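Local coordinates for protein prolyl-tRNA synthetase (Giardia lamblia ATCC 50803, PDB 3IAL) that probably joins L-proline to tRNA(Pro) at the expense of ATP, by way of the prolyl-adenylate found bound in its class II active site, at residues B[26-29]-B[30-34]; B[42-45]-B[46-49]; B[314-317]-B[318-322]; B[393-396]-B[397-401]. All blocks are in the same frame, centred on the assembly; numbering follows the deposited sequence. Where two conformers were deposited one is given.

Contact 1 of 4, residues B[26-29]-B[30-34]; sequences DWFD and AIMDA
The six-membered part of the Trp27 indole carries the methyl CG2 of Ile31 over one face, and the ring of Phe28 carries the methyl CE of Met32 in the same manner. On the indole, Ile31 CG2 comes to 3.8 Å from Trp27 CZ3, offset toward the rim, a CH-pi contact 22° off the ring normal. The two side chains run side by side and point the same way. Elsewhere, Trp27 NE1 donates to the carbonyl of Asp287, and the rings of Trp27 and Phe15 meet edge-to-face.

Met32 reaches the Phe28 ring by folding its chain at chi2 (-61°) and chi3 (104°), which brings CE to 3.6 Å from Phe28 CZ. Its sulfur follows at an oblique angle, SD lying 4.3 Å from the centroid of the Phe28 ring, a Met-aromatic contact.

Beneath these pairs the backbone keeps its i to i+4 ladder. Ile31 N binds Trp27 O at 2.9 Å and Met32 N binds Phe28 O at 3.0 Å, whereas the bond from Asp33 N to Asp29 O is weak. Asp29 forms a salt bridge with Lys160. Helix 276-285 covers Phe28 and Met32. The result is a pair of i, i+4 contacts, each an aromatic ring with an aliphatic or thioether methyl over its face, on the buried face of an alpha-helix.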
loop_
_atom_site.group_PDB
_atom_site.type_symbol
_atom_site.label_atom_id
_atom_site.label_comp_id
_atom_site.label_asym_id
_atom_site.label_seq_id
_atom_site.Cartn_x
_atom_site.Cartn_y
_atom_site.Cartn_z
ATOM N N ASP B 26 9.954 9.033 -27.931
ATOM C CA ASP B 26 10.125 10.435 -27.510
ATOM C C ASP B 26 8.899 10.995 -26.785
ATOM O O ASP B 26 9.034 11.764 -25.839
ATOM C CB ASP B 26 10.448 11.317 -28.708
ATOM C CG ASP B 26 11.798 11.002 -29.305
ATOM O OD1 ASP B 26 12.652 10.455 -28.581
ATOM O OD2 ASP B 26 12.000 11.301 -30.493
ATOM N N TRP B 27 7.714 10.609 -27.247
ATOM C CA TRP B 27 6.458 11.015 -26.624
ATOM C C TRP B 27 6.420 10.543 -25.180
ATOM O O TRP B 27 6.096 11.314 -24.266
ATOM C CB TRP B 27 5.291 10.435 -27.421
ATOM C CG TRP B 27 3.958 10.797 -26.912
ATOM C CD1 TRP B 27 3.174 11.839 -27.320
ATOM C CD2 TRP B 27 3.222 10.105 -25.909
ATOM N NE1 TRP B 27 1.987 11.839 -26.622
ATOM C CE2 TRP B 27 1.997 10.791 -25.741
ATOM C CE3 TRP B 27 3.471 8.968 -25.137
ATOM C CZ2 TRP B 27 1.033 10.373 -24.836
ATOM C CZ3 TRP B 27 2.505 8.557 -24.225
ATOM C CH2 TRP B 27 1.313 9.262 -24.077
ATOM N N PHE B 28 6.769 9.278 -24.978
ATOM C CA PHE B 28 6.745 8.662 -23.648
ATOM C C PHE B 28 7.676 9.370 -22.670
ATOM O O PHE B 28 7.251 9.751 -21.579
ATOM C CB PHE B 28 7.118 7.180 -23.738
ATOM C CG PHE B 28 6.956 6.432 -22.449
ATOM C CD1 PHE B 28 5.745 5.838 -22.128
ATOM C CD2 PHE B 28 8.020 6.318 -21.554
ATOM C CE1 PHE B 28 5.589 5.123 -20.939
ATOM C CE2 PHE B 28 7.872 5.619 -20.359
ATOM C CZ PHE B 28 6.652 5.019 -20.051
ATOM N N ASP B 29 8.936 9.550 -23.064
ATOM C CA ASP B 29 9.912 10.240 -22.215
ATOM C C ASP B 29 9.477 11.656 -21.857
ATOM O O ASP B 29 9.583 12.061 -20.696
ATOM C CB ASP B 29 11.289 10.292 -22.882
ATOM C CG ASP B 29 11.978 8.939 -22.920
ATOM O OD1 ASP B 29 11.628 8.042 -22.114
ATOM O OD2 ASP B 29 12.871 8.779 -23.773
ATOM N N ALA B 30 8.982 12.403 -22.845
ATOM C CA ALA B 30 8.551 13.777 -22.612
ATOM C C ALA B 30 7.303 13.833 -21.698
ATOM O O ALA B 30 7.248 14.635 -20.763
ATOM C CB ALA B 30 8.288 14.494 -23.940
ATOM N N ILE B 31 6.319 12.976 -21.945
ATOM C CA ILE B 31 5.123 12.973 -21.098
ATOM C C ILE B 31 5.448 12.562 -19.648
ATOM O O ILE B 31 4.849 13.099 -18.724
ATOM C CB ILE B 31 3.956 12.133 -21.692
ATOM C CG1 ILE B 31 2.611 12.583 -21.099
ATOM C CG2 ILE B 31 4.177 10.632 -21.457
ATOM C CD1 ILE B 31 2.368 14.114 -21.138
ATOM N N MET B 32 6.406 11.647 -19.450
ATOM C CA MET B 32 6.836 11.251 -18.092
ATOM C C MET B 32 7.252 12.474 -17.293
ATOM O O MET B 32 6.867 12.624 -16.126
ATOM C CB MET B 32 8.028 10.282 -18.112
ATOM C CG MET B 32 7.755 8.852 -18.540
ATOM S SD MET B 32 6.587 7.950 -17.514
ATOM C CE MET B 32 5.155 7.985 -18.582
ATOM N N ASP B 33 8.028 13.348 -17.936
ATOM C CA ASP B 33 8.509 14.574 -17.306
ATOM C C ASP B 33 7.453 15.680 -17.236
ATOM O O ASP B 33 7.189 16.218 -16.158
ATOM C CB ASP B 33 9.764 15.083 -18.025
ATOM C CG ASP B 33 10.935 14.101 -17.934
ATOM O OD1 ASP B 33 10.817 13.073 -17.222
ATOM O OD2 ASP B 33 11.975 14.354 -18.582
ATOM N N ALA B 34 6.855 16.012 -18.381
ATOM C CA ALA B 34 5.923 17.140 -18.476
ATOM C C ALA B 34 4.706 16.973 -17.568
ATOM O O ALA B 34 4.238 17.946 -16.972
ATOM C CB ALA B 34 5.478 17.357 -19.930
#

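Contact 2 of 4, residues B[42-45]-B[46-49]; sequences YPVK and GCVV
A type II beta turn from Val44 to Cys47 reverses the chain in the loop between strands 38-39 and 49-50, and side chains from its two arms meet across it. The turn is closed by one hydrogen bond, from Cys47 N to Val44 O at 3.0 Å, with an N-H...O angle of 151°. Gly46 occupies the third position with a positive phi of 72°, as is usual for glycine in a type II turn.

Val44 and Cys47, the first and last residues of the turn, touch through their side chains. Val44 CG1 lies 3.5 Å from Cys47 SG, and the valine CB is also close to the cysteine CB, at 4.0 Å. With SG anti to its own carbonyl carbon (chi1 -63°), Cys47 brings the sulfur up to the Val44 methyl.

Farther along the two arms, Tyr42 meets both Cys47 and Val49. Its CB sits 3.4 Å from Cys47 O, while CD1 on the ring meets Val49 CG2 at 4.0 Å, the tyrosine and valine side chains crossing at about a right angle. Both the Cys47 oxygen and the Val49 methyl approach the ring obliquely.

The phenol leaves the subunit: Tyr42 OH is hydrogen-bonded to Val82 O of the second subunit, whose Leu117 packs on Val44 and whose own Val82 packs on Cys47. Arg166 of the same chain holds the outer bend, through the backbone of Gly46 and the carbonyl of Lys45. This is a beta-turn loop built into the dimer interface.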
loop_
_atom_site.group_PDB
_atom_site.type_symbol
_atom_site.label_atom_id
_atom_site.label_comp_id
_atom_site.label_asym_id
_atom_site.label_seq_id
_atom_site.Cartn_x
_atom_site.Cartn_y
_atom_site.Cartn_z
ATOM N N TYR B 42 17.175 10.758 -10.177
ATOM C CA TYR B 42 17.725 10.092 -9.006
ATOM C C TYR B 42 19.008 9.383 -9.445
ATOM O O TYR B 42 18.977 8.611 -10.403
ATOM C CB TYR B 42 16.719 9.084 -8.467
ATOM C CG TYR B 42 17.021 8.592 -7.079
ATOM C CD1 TYR B 42 16.736 9.382 -5.965
ATOM C CD2 TYR B 42 17.581 7.339 -6.873
ATOM C CE1 TYR B 42 17.007 8.936 -4.684
ATOM C CE2 TYR B 42 17.855 6.884 -5.591
ATOM C CZ TYR B 42 17.565 7.689 -4.505
ATOM O OH TYR B 42 17.835 7.248 -3.242
ATOM N N PRO B 43 20.137 9.638 -8.756
ATOM C CA PRO B 43 21.443 9.147 -9.203
ATOM C C PRO B 43 21.724 7.648 -8.974
ATOM O O PRO B 43 22.850 7.274 -8.686
ATOM C CB PRO B 43 22.420 10.006 -8.392
ATOM C CG PRO B 43 21.699 10.252 -7.133
ATOM C CD PRO B 43 20.262 10.446 -7.529
ATOM N N VAL B 44 20.714 6.800 -9.111
ATOM C CA VAL B 44 20.948 5.367 -9.196
ATOM C C VAL B 44 20.246 4.897 -10.462
ATOM O O VAL B 44 19.026 5.003 -10.566
ATOM C CB VAL B 44 20.439 4.622 -7.944
ATOM C CG1 VAL B 44 20.637 3.114 -8.088
ATOM C CG2 VAL B 44 21.168 5.133 -6.703
ATOM N N LYS B 45 21.034 4.420 -11.429
ATOM C CA LYS B 45 20.520 3.999 -12.731
ATOM C C LYS B 45 19.348 3.040 -12.579
ATOM O O LYS B 45 19.419 2.078 -11.820
ATOM C CB LYS B 45 21.636 3.353 -13.568
ATOM C CG LYS B 45 21.161 2.584 -14.807
ATOM C CD LYS B 45 22.340 2.194 -15.706
ATOM C CE LYS B 45 21.955 1.098 -16.689
ATOM N NZ LYS B 45 23.094 0.727 -17.578
ATOM N N GLY B 46 18.262 3.334 -13.284
ATOM C CA GLY B 46 17.063 2.504 -13.269
ATOM C C GLY B 46 16.237 2.548 -11.995
ATOM O O GLY B 46 15.328 1.729 -11.825
ATOM N N CYS B 47 16.547 3.476 -11.090
ATOM C CA CYS B 47 15.747 3.671 -9.883
ATOM C C CYS B 47 15.119 5.052 -9.966
ATOM O O CYS B 47 15.792 6.063 -9.734
ATOM C CB CYS B 47 16.611 3.560 -8.625
ATOM S SG CYS B 47 17.358 1.956 -8.403
ATOM N N VAL B 48 13.833 5.097 -10.302
ATOM C CA VAL B 48 13.181 6.361 -10.582
ATOM C C VAL B 48 12.234 6.730 -9.463
ATOM O O VAL B 48 11.572 5.867 -8.902
ATOM C CB VAL B 48 12.416 6.326 -11.931
ATOM C CG1 VAL B 48 13.347 5.877 -13.050
ATOM C CG2 VAL B 48 11.218 5.416 -11.840
ATOM N N VAL B 49 12.177 8.021 -9.145
ATOM C CA VAL B 49 11.225 8.532 -8.179
ATOM C C VAL B 49 9.831 8.525 -8.802
ATOM O O VAL B 49 9.651 9.002 -9.918
ATOM C CB VAL B 49 11.574 9.980 -7.737
ATOM C CG1 VAL B 49 10.517 10.536 -6.760
ATOM C CG2 VAL B 49 12.972 10.023 -7.111
#

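Contact 3 of 4, residues B[314-317]-B[318-322]; sequences NQES and DQQVL
Backbone hydrogen bonds link Asn314 and the first turn of helix 315-334 to the turn that follows. Asp318 N reaches Asn314 O at 3.1 Å, and Gln319 N and Gln320 N bind Gln315 O and Glu316 O, each at 3.2 Å. The shortest of the four, Val321 N to Ser317 O at 2.9 Å, completes the run.

Carboxylate and amide groups come next. Asp318 folds back beside its own N-H (chi1 -69°), which lays its carboxylate over the Asn314 carbonyl: Asp318 OD1 is 3.1 Å from Asn314 O, an acceptor facing an acceptor. The other oxygen, Asp318 OD2, accepts a hydrogen bond from the backbone N of Gly310, which probably helps to offset this. A carboxylate at this first turn would also be expected to gain from the helix dipole. Asn314 holds the N-cap position without capping through its side chain; its amide stands 81° from the plane of the Asp318 carboxylate and donates through ND2 to Gln370, to which Ser317 OG also bonds weakly.

Helix 315-334 is the connection of a beta-alpha-beta unit between the parallel strands 302-307 and 340-342, in the region assigned to the anticodon-binding domain, and these two turns are its beginning.

Among the longer side chains, Glu316 and Gln320 cross obliquely at the surface. Glu316 OE2 lies 3.6 Å from Gln320 NE2, their planes 74° apart, a loose approach of two polar ends. In van der Waals contact, Val321 CG2 rests 3.4 Å from Ser317 O on the buried side of the helix.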
loop_
_atom_site.group_PDB
_atom_site.type_symbol
_atom_site.label_atom_id
_atom_site.label_comp_id
_atom_site.label_asym_id
_atom_site.label_seq_id
_atom_site.Cartn_x
_atom_site.Cartn_y
_atom_site.Cartn_z
ATOM N N ASN B 314 -18.053 43.371 -10.535
ATOM C CA ASN B 314 -18.778 42.123 -10.749
ATOM C C ASN B 314 -18.480 41.119 -9.631
ATOM O O ASN B 314 -18.468 39.904 -9.855
ATOM C CB ASN B 314 -18.413 41.541 -12.123
ATOM C CG ASN B 314 -19.580 40.828 -12.789
ATOM O OD1 ASN B 314 -20.721 41.288 -12.727
ATOM N ND2 ASN B 314 -19.296 39.707 -13.441
ATOM N N GLN B 315 -18.264 41.638 -8.421
ATOM C CA GLN B 315 -17.940 40.809 -7.262
ATOM C C GLN B 315 -19.130 39.954 -6.833
ATOM O O GLN B 315 -18.948 38.825 -6.378
ATOM C CB GLN B 315 -17.464 41.669 -6.082
ATOM C CG GLN B 315 -16.013 42.151 -6.185
ATOM C CD GLN B 315 -15.802 43.241 -7.228
ATOM O OE1 GLN B 315 -16.705 44.027 -7.521
ATOM N NE2 GLN B 315 -14.598 43.294 -7.786
ATOM N N GLU B 316 -20.342 40.488 -6.981
ATOM C CA GLU B 316 -21.549 39.751 -6.602
ATOM C C GLU B 316 -21.791 38.551 -7.523
ATOM O O GLU B 316 -22.108 37.458 -7.049
ATOM C CB GLU B 316 -22.775 40.668 -6.602
ATOM C CG GLU B 316 -23.951 40.110 -5.805
ATOM C CD GLU B 316 -25.191 40.982 -5.877
ATOM O OE1 GLU B 316 -25.063 42.210 -6.073
ATOM O OE2 GLU B 316 -26.303 40.431 -5.730
ATOM N N SER B 317 -21.653 38.764 -8.830
ATOM C CA SER B 317 -21.803 37.683 -9.810
ATOM C C SER B 317 -20.757 36.592 -9.592
ATOM O O SER B 317 -21.060 35.404 -9.696
ATOM C CB SER B 317 -21.688 38.222 -11.236
ATOM O OG SER B 317 -21.668 37.162 -12.176
ATOM N N ASP B 318 -19.531 37.009 -9.287
ATOM C CA ASP B 318 -18.446 36.078 -9.001
ATOM C C ASP B 318 -18.805 35.145 -7.844
ATOM O O ASP B 318 -18.655 33.925 -7.963
ATOM C CB ASP B 318 -17.147 36.837 -8.697
ATOM C CG ASP B 318 -16.573 37.544 -9.922
ATOM O OD1 ASP B 318 -17.135 37.397 -11.031
ATOM O OD2 ASP B 318 -15.554 38.256 -9.774
ATOM N N GLN B 319 -19.291 35.714 -6.742
ATOM C CA GLN B 319 -19.709 34.918 -5.580
ATOM C C GLN B 319 -20.789 33.897 -5.935
ATOM O O GLN B 319 -20.772 32.776 -5.434
ATOM C CB GLN B 319 -20.213 35.818 -4.446
ATOM C CG GLN B 319 -19.116 36.582 -3.707
ATOM C CD GLN B 319 -19.645 37.369 -2.515
ATOM O OE1 GLN B 319 -20.485 36.881 -1.754
ATOM N NE2 GLN B 319 -19.150 38.592 -2.345
ATOM N N GLN B 320 -21.724 34.286 -6.799
ATOM C CA GLN B 320 -22.794 33.386 -7.237
ATOM C C GLN B 320 -22.253 32.257 -8.117
ATOM O O GLN B 320 -22.672 31.108 -7.987
ATOM C CB GLN B 320 -23.872 34.160 -8.002
ATOM C CG GLN B 320 -24.625 35.188 -7.160
ATOM C CD GLN B 320 -25.426 36.164 -8.003
ATOM O OE1 GLN B 320 -25.812 35.860 -9.132
ATOM N NE2 GLN B 320 -25.683 37.343 -7.454
ATOM N N VAL B 321 -21.334 32.594 -9.020
ATOM C CA VAL B 321 -20.708 31.595 -9.882
ATOM C C VAL B 321 -19.876 30.657 -9.028
ATOM O O VAL B 321 -20.064 29.444 -9.081
ATOM C CB VAL B 321 -19.841 32.248 -10.981
ATOM C CG1 VAL B 321 -18.952 31.219 -11.667
ATOM C CG2 VAL B 321 -20.736 32.954 -11.994
ATOM N N LEU B 322 -18.985 31.230 -8.217
ATOM C CA LEU B 322 -18.130 30.449 -7.326
ATOM C C LEU B 322 -18.959 29.629 -6.331
ATOM O O LEU B 322 -18.603 28.496 -6.007
ATOM C CB LEU B 322 -17.133 31.353 -6.591
ATOM C CG LEU B 322 -16.053 32.022 -7.458
ATOM C CD1 LEU B 322 -15.248 33.032 -6.644
ATOM C CD2 LEU B 322 -15.124 30.998 -8.088
#

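Contact 4 of 4, residues B[393-396]-B[397-401]; sequences IPIT and EVMKV
Ile393 and Val398 make the tight side of this contact, where a strand end turns into a short helix. The methyls Ile393 CG2 and Val398 CG2 meet at 3.6 Å, the two side chains crossing at about a right angle. That meeting follows from Ile393 sending CG2 anti to its backbone N, while its longer branch leaves beside the N. Close by, Val398 N bonds to Pro394 O at 3.1 Å, nearly straight at 166°, so the proline at the N-cap position starts the helix with its carbonyl.

Ile395 and Met399 form a second, looser pair. They lie side by side, pointing the same way, with Ile395 CG2 4.1 Å from Met399 CG. Met399 N is bonded to Ile395 O at 3.0 Å and only weakly to Thr396 O.

In the conformer given, Glu397 runs beside the Pro394 ring; a second conformer was modelled, so this contact is less certain. Thr396 lies at the surface. Lys400 stretches away at full length, its CB 3.5 Å from Thr396 O.

Ile393 and Val398 pack against Val416 of helix 416-438 and against strand 377-382, to which Ile393 is hydrogen-bonded through its backbone. Ile395 and Met399 rest on helix 315-334, so the junction of strand 391-394, an outermost strand of its sheet within this chain, and helix 395-399 has helix 416-438 against one pair and helix 315-334 against the other.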
loop_
_atom_site.group_PDB
_atom_site.type_symbol
_atom_site.label_atom_id
_atom_site.label_comp_id
_atom_site.label_asym_id
_atom_site.label_seq_id
_atom_site.Cartn_x
_atom_site.Cartn_y
_atom_site.Cartn_z
ATOM N N ILE B 393 -24.991 20.928 -20.640
ATOM C CA ILE B 393 -25.820 20.177 -19.713
ATOM C C ILE B 393 -26.377 21.154 -18.700
ATOM O O ILE B 393 -25.615 21.938 -18.127
ATOM C CB ILE B 393 -25.012 19.099 -18.948
ATOM C CG1 ILE B 393 -24.155 18.266 -19.907
ATOM C CG2 ILE B 393 -25.955 18.191 -18.161
ATOM C CD1 ILE B 393 -23.546 17.023 -19.252
ATOM N N PRO B 394 -27.709 21.139 -18.492
ATOM C CA PRO B 394 -28.312 21.960 -17.446
ATOM C C PRO B 394 -27.682 21.674 -16.088
ATOM O O PRO B 394 -27.337 20.533 -15.815
ATOM C CB PRO B 394 -29.783 21.526 -17.464
ATOM C CG PRO B 394 -30.020 21.095 -18.866
ATOM C CD PRO B 394 -28.731 20.478 -19.329
ATOM N N ILE B 395 -27.525 22.705 -15.261
ATOM C CA ILE B 395 -26.910 22.561 -13.946
ATOM C C ILE B 395 -27.752 21.648 -13.069
ATOM O O ILE B 395 -27.209 20.826 -12.333
ATOM C CB ILE B 395 -26.703 23.927 -13.246
ATOM C CG1 ILE B 395 -25.634 24.745 -13.975
ATOM C CG2 ILE B 395 -26.269 23.734 -11.787
ATOM C CD1 ILE B 395 -25.401 26.118 -13.373
ATOM N N THR B 396 -29.075 21.791 -13.166
ATOM C CA THR B 396 -30.016 20.936 -12.442
ATOM C C THR B 396 -29.787 19.453 -12.750
ATOM O O THR B 396 -29.754 18.628 -11.843
ATOM C CB THR B 396 -31.479 21.300 -12.775
ATOM O OG1 THR B 396 -31.686 21.199 -14.188
ATOM C CG2 THR B 396 -31.810 22.722 -12.307
ATOM N N GLU B 397 -29.614 19.126 -14.029
ATOM C CA GLU B 397 -29.323 17.748 -14.451
ATOM C C GLU B 397 -28.009 17.258 -13.834
ATOM O O GLU B 397 -27.948 16.153 -13.304
ATOM C CB GLU B 397 -29.271 17.657 -15.980
ATOM C CG GLU B 397 -29.287 16.237 -16.530
ATOM C CD GLU B 397 -29.388 16.186 -18.048
ATOM O OE1 GLU B 397 -29.983 17.109 -18.650
ATOM O OE2 GLU B 397 -28.877 15.211 -18.645
ATOM N N VAL B 398 -26.970 18.091 -13.896
ATOM C CA VAL B 398 -25.674 17.772 -13.290
ATOM C C VAL B 398 -25.779 17.487 -11.779
ATOM O O VAL B 398 -25.057 16.630 -11.260
ATOM C CB VAL B 398 -24.634 18.888 -13.571
ATOM C CG1 VAL B 398 -23.401 18.727 -12.712
ATOM C CG2 VAL B 398 -24.261 18.901 -15.054
ATOM N N MET B 399 -26.678 18.191 -11.089
ATOM C CA MET B 399 -26.913 17.973 -9.654
ATOM C C MET B 399 -27.848 16.771 -9.403
ATOM O O MET B 399 -27.929 16.267 -8.282
ATOM C CB MET B 399 -27.522 19.222 -9.004
ATOM C CG MET B 399 -26.749 20.535 -9.225
ATOM S SD MET B 399 -25.411 20.860 -8.059
ATOM C CE MET B 399 -26.322 21.177 -6.553
ATOM N N LYS B 400 -28.549 16.324 -10.447
ATOM C CA LYS B 400 -29.519 15.236 -10.339
ATOM C C LYS B 400 -28.825 13.897 -10.095
ATOM O O LYS B 400 -28.001 13.464 -10.900
ATOM C CB LYS B 400 -30.369 15.160 -11.607
ATOM C CG LYS B 400 -31.395 14.041 -11.660
ATOM C CD LYS B 400 -32.219 14.205 -12.929
ATOM C CE LYS B 400 -33.099 13.016 -13.234
ATOM N NZ LYS B 400 -33.978 13.290 -14.427
ATOM N N VAL B 401 -29.176 13.266 -8.976
ATOM C CA VAL B 401 -28.641 11.972 -8.578
ATOM C C VAL B 401 -29.812 11.064 -8.215
ATOM O O VAL B 401 -30.649 11.433 -7.388
ATOM C CB VAL B 401 -27.700 12.110 -7.354
ATOM C CG1 VAL B 401 -27.186 10.744 -6.903
ATOM C CG2 VAL B 401 -26.528 13.049 -7.678
#

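How the contacts relate
Each contact lies within one unbroken run of chain, so none nests in or crosses another; they follow in series from the N terminus. Contact 1 links successive turns of helix 24-34. Soon afterwards contact 2 closes a tight turn facing the second subunit, its centre about 16 Å from that of contact 1, without touching it. The chain then builds the catalytic core before contact 3 opens helix 315-334, about 39 Å from contact 1 between centres. Contact 4 closes the bend out of strand 391-394 and packs on that same helix, at Lys324, Glu327 and Thr331. Contacts 3 and 4 thus share the anticodon-binding region, centres about 20 Å apart.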